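Local coordinates for RagA protein (Porphyromonas gingivalis, PDB 6SLN), which is a TonB-dependent receptor of the bacterial outer membrane that probably imports nutrients, most likely peptides, through its beta-barrel with a partner protein, at residues 475-480 with 544-549; 390-395 with 886-891; 253-258 with 266-271. All blocks are in the same frame, centred on the assembly; numbering follows the deposited sequence.

Interaction 1: residues 475-480 with 544-549; sequences RMPNNP and KLMLLS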
loop_
_atom_site.group_PDB
_atom_site.type_symbol
_atom_site.label_atom_id
_atom_site.label_comp_id
_atom_site.label_asym_id
_atom_site.label_seq_id
_atom_site.Cartn_x
_atom_site.Cartn_y
_atom_site.Cartn_z
ATOM N N ARG A 475 5.307 12.290 -9.312
ATOM C CA ARG A 475 6.283 13.322 -9.666
ATOM C C ARG A 475 6.875 12.912 -11.015
ATOM O O ARG A 475 7.688 11.986 -11.083
ATOM C CB ARG A 475 7.361 13.441 -8.594
ATOM C CG ARG A 475 7.652 14.843 -8.184
ATOM C CD ARG A 475 8.778 14.996 -7.126
ATOM N NE ARG A 475 8.520 14.303 -5.856
ATOM C CZ ARG A 475 7.554 14.597 -4.983
ATOM N NH1 ARG A 475 6.704 15.593 -5.205
ATOM N NH2 ARG A 475 7.436 13.872 -3.874
ATOM N N MET A 476 6.477 13.602 -12.083
ATOM C CA MET A 476 6.791 13.161 -13.446
ATOM C C MET A 476 8.292 13.230 -13.737
ATOM O O MET A 476 8.932 14.250 -13.461
ATOM C CB MET A 476 6.018 14.007 -14.458
ATOM C CG MET A 476 4.499 13.791 -14.395
ATOM S SD MET A 476 4.039 12.036 -14.449
ATOM C CE MET A 476 4.818 11.613 -15.995
ATOM N N PRO A 477 8.887 12.179 -14.284
ATOM C CA PRO A 477 10.305 12.254 -14.652
ATOM C C PRO A 477 10.521 13.243 -15.789
ATOM O O PRO A 477 9.587 13.652 -16.478
ATOM C CB PRO A 477 10.644 10.824 -15.090
ATOM C CG PRO A 477 9.349 10.278 -15.547
ATOM C CD PRO A 477 8.279 10.901 -14.666
ATOM N N ASN A 478 11.780 13.648 -15.953
ATOM C CA ASN A 478 12.238 14.425 -17.102
ATOM C C ASN A 478 11.616 15.803 -17.174
ATOM O O ASN A 478 11.683 16.454 -18.212
ATOM C CB ASN A 478 11.987 13.676 -18.405
ATOM C CG ASN A 478 12.632 12.349 -18.392
ATOM O OD1 ASN A 478 13.856 12.265 -18.318
ATOM N ND2 ASN A 478 11.828 11.285 -18.399
ATOM N N ASN A 479 11.005 16.253 -16.096
ATOM C CA ASN A 479 10.593 17.628 -15.984
ATOM C C ASN A 479 11.858 18.483 -15.952
ATOM O O ASN A 479 12.647 18.366 -15.000
ATOM C CB ASN A 479 9.741 17.798 -14.729
ATOM C CG ASN A 479 9.361 19.251 -14.446
ATOM O OD1 ASN A 479 9.684 20.164 -15.213
ATOM N ND2 ASN A 479 8.680 19.470 -13.332
ATOM N N PRO A 480 12.117 19.307 -16.977
ATOM C CA PRO A 480 13.325 20.158 -16.961
ATOM C C PRO A 480 13.336 21.177 -15.837
ATOM O O PRO A 480 14.404 21.707 -15.509
ATOM C CB PRO A 480 13.284 20.860 -18.324
ATOM C CG PRO A 480 11.795 20.932 -18.660
ATOM C CD PRO A 480 11.226 19.611 -18.110
ATOM N N LYS A 544 6.443 5.825 -18.983
ATOM C CA LYS A 544 5.735 4.590 -19.302
ATOM C C LYS A 544 6.068 3.457 -18.359
ATOM O O LYS A 544 5.404 2.421 -18.415
ATOM C CB LYS A 544 6.060 4.143 -20.740
ATOM C CG LYS A 544 5.135 4.734 -21.823
ATOM C CD LYS A 544 5.736 5.929 -22.527
ATOM C CE LYS A 544 7.044 5.564 -23.235
ATOM N NZ LYS A 544 7.947 6.740 -23.451
ATOM N N LEU A 545 7.084 3.625 -17.518
ATOM C CA LEU A 545 7.562 2.589 -16.604
ATOM C C LEU A 545 7.535 3.152 -15.175
ATOM O O LEU A 545 8.575 3.476 -14.580
ATOM C CB LEU A 545 8.945 2.131 -17.021
ATOM C CG LEU A 545 9.115 1.891 -18.526
ATOM C CD1 LEU A 545 10.578 1.982 -18.946
ATOM C CD2 LEU A 545 8.530 0.541 -18.948
ATOM N N MET A 546 6.326 3.264 -14.616
ATOM C CA MET A 546 6.131 3.942 -13.341
ATOM C C MET A 546 5.309 3.099 -12.352
ATOM O O MET A 546 4.633 3.646 -11.474
ATOM C CB MET A 546 5.484 5.312 -13.563
ATOM C CG MET A 546 6.425 6.335 -14.141
ATOM S SD MET A 546 5.791 8.007 -14.018
ATOM C CE MET A 546 6.145 8.343 -12.300
ATOM N N LEU A 547 5.352 1.773 -12.468
ATOM C CA LEU A 547 4.807 0.938 -11.405
ATOM C C LEU A 547 5.683 1.053 -10.154
ATOM O O LEU A 547 6.910 1.189 -10.242
ATOM C CB LEU A 547 4.717 -0.522 -11.856
ATOM C CG LEU A 547 3.797 -0.880 -13.034
ATOM C CD1 LEU A 547 3.779 -2.379 -13.267
ATOM C CD2 LEU A 547 2.385 -0.348 -12.836
ATOM N N LEU A 548 5.048 1.006 -8.980
ATOM C CA LEU A 548 5.810 1.117 -7.744
ATOM C C LEU A 548 6.934 0.091 -7.710
ATOM O O LEU A 548 8.040 0.387 -7.249
ATOM C CB LEU A 548 4.883 0.949 -6.532
ATOM C CG LEU A 548 3.926 2.126 -6.292
ATOM C CD1 LEU A 548 3.011 1.916 -5.111
ATOM C CD2 LEU A 548 4.703 3.431 -6.151
ATOM N N SER A 549 6.680 -1.111 -8.231
ATOM C CA SER A 549 7.681 -2.172 -8.253
ATOM C C SER A 549 8.910 -1.823 -9.060
ATOM O O SER A 549 9.894 -2.569 -9.006
ATOM C CB SER A 549 7.083 -3.431 -8.839
ATOM O OG SER A 549 6.272 -3.082 -9.928
#

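Interaction 2: residues 390-395 with 886-891; sequences GTFGVL and MQLNKD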
loop_
_atom_site.group_PDB
_atom_site.type_symbol
_atom_site.label_atom_id
_atom_site.label_comp_id
_atom_site.label_asym_id
_atom_site.label_seq_id
_atom_site.Cartn_x
_atom_site.Cartn_y
_atom_site.Cartn_z
ATOM N N GLY A 390 -1.771 31.465 -4.302
ATOM C CA GLY A 390 -3.013 31.855 -3.677
ATOM C C GLY A 390 -3.351 33.318 -3.811
ATOM O O GLY A 390 -2.693 34.089 -4.506
ATOM N N THR A 391 -4.428 33.697 -3.119
ATOM C CA THR A 391 -4.800 35.107 -3.092
ATOM C C THR A 391 -3.669 35.945 -2.527
ATOM O O THR A 391 -3.523 37.115 -2.889
ATOM C CB THR A 391 -6.059 35.318 -2.272
ATOM O OG1 THR A 391 -5.930 34.596 -1.042
ATOM C CG2 THR A 391 -7.274 34.836 -3.026
ATOM N N PHE A 392 -2.853 35.357 -1.659
ATOM C CA PHE A 392 -1.643 36.026 -1.205
ATOM C C PHE A 392 -0.754 36.412 -2.380
ATOM O O PHE A 392 -0.273 37.547 -2.461
ATOM C CB PHE A 392 -0.880 35.125 -0.240
ATOM C CG PHE A 392 0.487 35.618 0.070
ATOM C CD1 PHE A 392 0.665 36.772 0.807
ATOM C CD2 PHE A 392 1.598 34.952 -0.404
ATOM C CE1 PHE A 392 1.932 37.240 1.101
ATOM C CE2 PHE A 392 2.871 35.407 -0.119
ATOM C CZ PHE A 392 3.039 36.562 0.640
ATOM N N GLY A 393 -0.497 35.465 -3.288
ATOM C CA GLY A 393 0.359 35.757 -4.423
ATOM C C GLY A 393 -0.295 36.697 -5.415
ATOM O O GLY A 393 0.378 37.537 -6.021
ATOM N N VAL A 394 -1.614 36.584 -5.581
ATOM C CA VAL A 394 -2.345 37.515 -6.434
ATOM C C VAL A 394 -2.030 38.955 -6.054
ATOM O O VAL A 394 -1.842 39.814 -6.924
ATOM C CB VAL A 394 -3.855 37.229 -6.358
ATOM C CG1 VAL A 394 -4.636 38.340 -7.035
ATOM C CG2 VAL A 394 -4.159 35.870 -6.992
ATOM N N LEU A 395 -1.968 39.244 -4.754
ATOM C CA LEU A 395 -1.630 40.589 -4.312
ATOM C C LEU A 395 -0.125 40.822 -4.312
ATOM O O LEU A 395 0.338 41.887 -4.717
ATOM C CB LEU A 395 -2.184 40.845 -2.909
ATOM C CG LEU A 395 -3.679 40.647 -2.652
ATOM C CD1 LEU A 395 -4.013 41.067 -1.239
ATOM C CD2 LEU A 395 -4.550 41.385 -3.670
ATOM N N MET A 886 10.476 43.280 1.357
ATOM C CA MET A 886 10.437 44.404 0.443
ATOM C C MET A 886 10.516 43.973 -1.019
ATOM O O MET A 886 10.508 44.834 -1.907
ATOM C CB MET A 886 11.553 45.379 0.800
ATOM C CG MET A 886 11.397 45.972 2.200
ATOM S SD MET A 886 10.009 47.110 2.322
ATOM C CE MET A 886 10.537 48.426 1.216
ATOM N N GLN A 887 10.572 42.666 -1.286
ATOM C CA GLN A 887 10.451 42.137 -2.637
ATOM C C GLN A 887 9.007 41.879 -3.030
ATOM O O GLN A 887 8.743 41.537 -4.184
ATOM C CB GLN A 887 11.253 40.847 -2.781
ATOM C CG GLN A 887 10.601 39.650 -2.102
ATOM C CD GLN A 887 11.211 39.356 -0.748
ATOM O OE1 GLN A 887 11.400 40.258 0.087
ATOM N NE2 GLN A 887 11.540 38.088 -0.523
ATOM N N LEU A 888 8.068 42.038 -2.110
ATOM C CA LEU A 888 6.671 41.780 -2.402
ATOM C C LEU A 888 5.963 43.065 -2.784
ATOM O O LEU A 888 6.262 44.142 -2.257
ATOM C CB LEU A 888 5.954 41.156 -1.207
ATOM C CG LEU A 888 6.674 39.997 -0.547
ATOM C CD1 LEU A 888 5.863 39.507 0.643
ATOM C CD2 LEU A 888 6.866 38.911 -1.570
ATOM N N ASN A 889 5.000 42.929 -3.694
ATOM C CA ASN A 889 4.140 44.053 -4.026
ATOM C C ASN A 889 3.395 44.487 -2.775
ATOM O O ASN A 889 2.994 43.651 -1.959
ATOM C CB ASN A 889 3.157 43.670 -5.131
ATOM C CG ASN A 889 2.483 44.873 -5.761
ATOM O OD1 ASN A 889 3.122 45.908 -5.994
ATOM N ND2 ASN A 889 1.184 44.745 -6.052
ATOM N N LYS A 890 3.237 45.801 -2.616
ATOM C CA LYS A 890 2.707 46.415 -1.409
ATOM C C LYS A 890 1.528 47.319 -1.743
ATOM O O LYS A 890 1.311 47.700 -2.896
ATOM C CB LYS A 890 3.789 47.228 -0.686
ATOM C CG LYS A 890 5.001 46.427 -0.284
ATOM C CD LYS A 890 4.732 45.617 0.983
ATOM C CE LYS A 890 5.807 44.554 1.214
ATOM N NZ LYS A 890 7.212 45.070 1.274
ATOM N N ASP A 891 0.771 47.662 -0.705
ATOM C CA ASP A 891 -0.315 48.623 -0.831
ATOM C C ASP A 891 0.215 50.010 -1.209
ATOM O O ASP A 891 1.233 50.469 -0.677
ATOM C CB ASP A 891 -1.094 48.691 0.482
ATOM C CG ASP A 891 -2.348 49.523 0.380
ATOM O OD1 ASP A 891 -2.244 50.708 -0.017
ATOM O OD2 ASP A 891 -3.439 49.001 0.717
#

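Interaction 3: residues 253-258 with 266-271; sequences GFWGNN and DMILAG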
loop_
_atom_site.group_PDB
_atom_site.type_symbol
_atom_site.label_atom_id
_atom_site.label_comp_id
_atom_site.label_asym_id
_atom_site.label_seq_id
_atom_site.Cartn_x
_atom_site.Cartn_y
_atom_site.Cartn_z
ATOM N N GLY A 253 15.981 51.536 -0.882
ATOM C CA GLY A 253 17.305 50.956 -0.721
ATOM C C GLY A 253 17.357 49.451 -0.872
ATOM O O GLY A 253 18.436 48.852 -0.714
ATOM N N PHE A 254 16.223 48.830 -1.194
ATOM C CA PHE A 254 16.140 47.385 -1.329
ATOM C C PHE A 254 17.193 46.833 -2.268
ATOM O O PHE A 254 17.778 45.778 -2.003
ATOM C CB PHE A 254 14.760 47.002 -1.834
ATOM C CG PHE A 254 14.495 45.556 -1.752
ATOM C CD1 PHE A 254 14.652 44.889 -0.542
ATOM C CD2 PHE A 254 14.108 44.842 -2.876
ATOM C CE1 PHE A 254 14.402 43.547 -0.448
ATOM C CE2 PHE A 254 13.863 43.471 -2.786
ATOM C CZ PHE A 254 14.011 42.822 -1.568
ATOM N N TRP A 255 17.432 47.514 -3.380
ATOM C CA TRP A 255 18.326 47.027 -4.413
ATOM C C TRP A 255 19.748 47.565 -4.260
ATOM O O TRP A 255 20.572 47.360 -5.148
ATOM C CB TRP A 255 17.753 47.382 -5.789
ATOM C CG TRP A 255 16.375 46.793 -6.051
ATOM C CD1 TRP A 255 15.194 47.467 -6.163
ATOM C CD2 TRP A 255 16.060 45.417 -6.239
ATOM N NE1 TRP A 255 14.160 46.601 -6.401
ATOM C CE2 TRP A 255 14.666 45.331 -6.456
ATOM C CE3 TRP A 255 16.816 44.243 -6.233
ATOM C CZ2 TRP A 255 14.017 44.116 -6.666
ATOM C CZ3 TRP A 255 16.171 43.038 -6.438
ATOM C CH2 TRP A 255 14.784 42.985 -6.651
ATOM N N GLY A 256 20.063 48.218 -3.156
ATOM C CA GLY A 256 21.392 48.735 -2.914
ATOM C C GLY A 256 21.367 50.239 -2.732
ATOM O O GLY A 256 20.327 50.890 -2.816
ATOM N N ASN A 257 22.540 50.783 -2.463
ATOM C CA ASN A 257 22.678 52.228 -2.392
ATOM C C ASN A 257 23.136 52.753 -3.743
ATOM O O ASN A 257 23.738 52.031 -4.540
ATOM C CB ASN A 257 23.664 52.628 -1.292
ATOM C CG ASN A 257 23.543 51.744 -0.058
ATOM O OD1 ASN A 257 24.542 51.244 0.463
ATOM N ND2 ASN A 257 22.314 51.544 0.411
ATOM N N ASN A 258 22.823 54.018 -4.006
ATOM C CA ASN A 258 23.178 54.649 -5.274
ATOM C C ASN A 258 22.635 53.827 -6.436
ATOM O O ASN A 258 23.327 53.527 -7.410
ATOM C CB ASN A 258 24.689 54.837 -5.393
ATOM C CG ASN A 258 25.234 55.835 -4.385
ATOM O OD1 ASN A 258 25.301 55.552 -3.185
ATOM N ND2 ASN A 258 25.631 57.010 -4.871
ATOM N N ASP A 266 18.061 46.587 -15.677
ATOM C CA ASP A 266 19.141 45.851 -16.324
ATOM C C ASP A 266 19.440 44.573 -15.553
ATOM O O ASP A 266 19.477 43.479 -16.129
ATOM C CB ASP A 266 20.390 46.724 -16.447
ATOM C CG ASP A 266 20.220 47.859 -17.452
ATOM O OD1 ASP A 266 19.387 47.736 -18.373
ATOM O OD2 ASP A 266 20.919 48.887 -17.325
ATOM N N MET A 267 19.576 44.683 -14.229
ATOM C CA MET A 267 19.967 43.529 -13.426
ATOM C C MET A 267 18.890 42.445 -13.440
ATOM O O MET A 267 19.202 41.255 -13.618
ATOM C CB MET A 267 20.289 43.983 -12.004
ATOM C CG MET A 267 20.541 42.841 -11.032
ATOM S SD MET A 267 20.664 43.409 -9.323
ATOM C CE MET A 267 18.941 43.693 -8.922
ATOM N N ILE A 268 17.620 42.829 -13.274
ATOM C CA ILE A 268 16.552 41.830 -13.297
ATOM C C ILE A 268 16.386 41.266 -14.700
ATOM O O ILE A 268 16.217 40.053 -14.867
ATOM C CB ILE A 268 15.227 42.405 -12.757
ATOM C CG1 ILE A 268 15.395 42.856 -11.302
ATOM C CG2 ILE A 268 14.105 41.375 -12.863
ATOM C CD1 ILE A 268 14.181 43.579 -10.699
ATOM N N LEU A 269 16.447 42.123 -15.736
ATOM C CA LEU A 269 16.322 41.607 -17.097
ATOM C C LEU A 269 17.464 40.656 -17.426
ATOM O O LEU A 269 17.245 39.613 -18.046
ATOM C CB LEU A 269 16.262 42.740 -18.122
ATOM C CG LEU A 269 14.850 43.257 -18.396
ATOM C CD1 LEU A 269 14.918 44.564 -19.116
ATOM C CD2 LEU A 269 14.027 42.286 -19.182
ATOM N N ALA A 270 18.689 40.984 -16.996
ATOM C CA ALA A 270 19.832 40.138 -17.333
ATOM C C ALA A 270 19.751 38.785 -16.645
ATOM O O ALA A 270 20.163 37.765 -17.212
ATOM C CB ALA A 270 21.134 40.831 -16.960
ATOM N N GLY A 271 19.235 38.758 -15.420
ATOM C CA GLY A 271 19.143 37.522 -14.682
ATOM C C GLY A 271 18.014 36.639 -15.126
ATOM O O GLY A 271 18.048 35.430 -14.862
#

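Interaction 1: residues 475-480 with 544-549
Met546 and Pro477 reach toward each other, both beta carbons being directed at the opposite segment. The thioether sulfur makes the nearest approach, with Met546 SD 3.9 Å from Pro477 CD. The terminal methyl lies close behind: Met546 CE sits 4.1 Å from the same Pro477 CD. The chain of Met546 is bent at its last torsion (chi3 78°), and this turns CE toward the backbone two residues before the proline, where it comes to rest 4.1 Å from Arg475 O. Met476 arrives by another route. Its beta carbon faces away, yet the chain curls back on itself until Met476 CE lies 4.2 Å from Met546 SD, so the sulfur of Met546 is approached by both the proline and the second methionine.

Pro477 is the second residue of a type II beta turn from Met476 to Asn479, at the crossing from barrel strand 456-475 to strand 487-510; Met546 belongs to the next long loop, between strands 515-540 and 561-580. Both loops close hairpins of the TonB-dependent receptor barrel, at the end that faces outward in this family. Arg475 directs its guanidinium elsewhere, into a salt bridge with Glu488, and the carbonyl of Met546 accepts from Arg489 NH1. Met476 also packs on Met432 of helix 426-432. Beyond Met546, Leu548 N is hydrogen-bonded to His562 ND1 of the second RagA subunit, which puts the loop of 544-549 at the interface with that subunit.

Interaction 2: residues 390-395 with 886-891
Phe392 opens the contact from the helix side by holding its ring against Leu888. The ring carbon CZ does the touching, with Phe392 CZ 4.1 Å from Leu888 CD1, and the two side chains cross at about a right angle. The beta carbon of Phe392 points neither at the loop nor away from it; with CG swung opposite the backbone N (chi1 169°), the far end of the ring comes up to the leucine methyl. The same ring meets Tyr385 and Phe878 edge-to-face, so Leu888 adds an aliphatic contact to two aromatic ones.

One turn further on, Leu395 takes part through its backbone while its side chain packs on Pro235 and Leu236 of helix 234-237. Here the segments are nearest, the CA atoms of Leu395 and Asn889 lying 6.7 Å apart. The amide of Asn889 reaches the last turn of helix 390-396, and Asn889 ND2 donates to Leu395 O at 3.3 Å, though its stronger partner is Met240 O. The bond to Leu395 is long but well aimed: the N-H...O angle is 156°, the oxygen lies in the plane of the Asn889 amide, and the nitrogen is met nearly along the C=O axis (172°). Asn889 CB rests beside the same acceptor, 3.4 Å from Leu395 O. Asn889 and Thr396 are also joined through their backbones.

Both segments belong to long loops of the barrel, one between strands 363-377 and 435-450 and the other between helix 874-879 and strand 921-937. The buried amide nitrogen thus serves two carbonyls at once, tying the end of helix 390-396 and the backbone at Met240 to a single point of the 886-891 loop.

Interaction 3: residues 253-258 with 266-271
Apolar contacts of the Trp255 indole with two successive helix residues, Met267 and Ile268, carry this interaction. The methyl of Met267 meets the six-membered ring, with Met267 CE 3.5 Å from Trp255 CE3 and 3.8 Å from Trp255 CZ3. Met267 runs out extended and then bends at its last torsion (chi3 77°), which brings CE to this side of the indole. Ile268 reaches another part of the same ring, its long branch crossing the indole at about a right angle; Ile268 CD1 lies 4.1 Å from both Trp255 CZ2 and Trp255 CH2.

The backbone sets the indole up for this. Helix 242-252 ends in a Schellman motif at Gly253, whose positive phi (90°) turns the chain aside, and a type I beta turn follows at once, closed by Gly256 N donating to Gly253 O at 3.0 Å. Trp255 stands at the third position of that turn, with its beta carbon directed toward helix 261-276, so that one residue joins two consecutive helices of the long loop between barrel strands 218-230 and 309-322.

Aromatic contact comes from the neighbour in sequence: Phe254 CD2 lies 3.6 Å above the plane of the Trp255 ring, over its centre, while Trp255 NE1 sits in plane at the edge of the Phe254 ring. Among polar groups, Trp255 NE1 makes a weak hydrogen bond to Gln249 OE1, and Trp255 O accepts from Gln259 NE2. The chain of another protein packs on Trp255 and Met267.

Interactions 2 and 3 adjoin, with centres about 19 Å apart. Phe254 of the 253-258 turn packs against the 886-891 loop, Phe254 CD1 lying 3.4 Å from Met886 CB, and Gln249 serves both, bonding Met886 O and, weakly, Trp255 NE1. Interaction 1 stands apart: its nearest atoms are about 18 Å from interaction 2 and about 14 Å from interaction 3. In sequence it is nested inside the loop closed by interaction 2, whereas interaction 3 closes before either opens. The phospholipid pocket, which includes Ala460, Phe501 and His523, draws on barrel strands 456-475, 487-510 and 515-540, the strands that lead into or out of the loops of interaction 1.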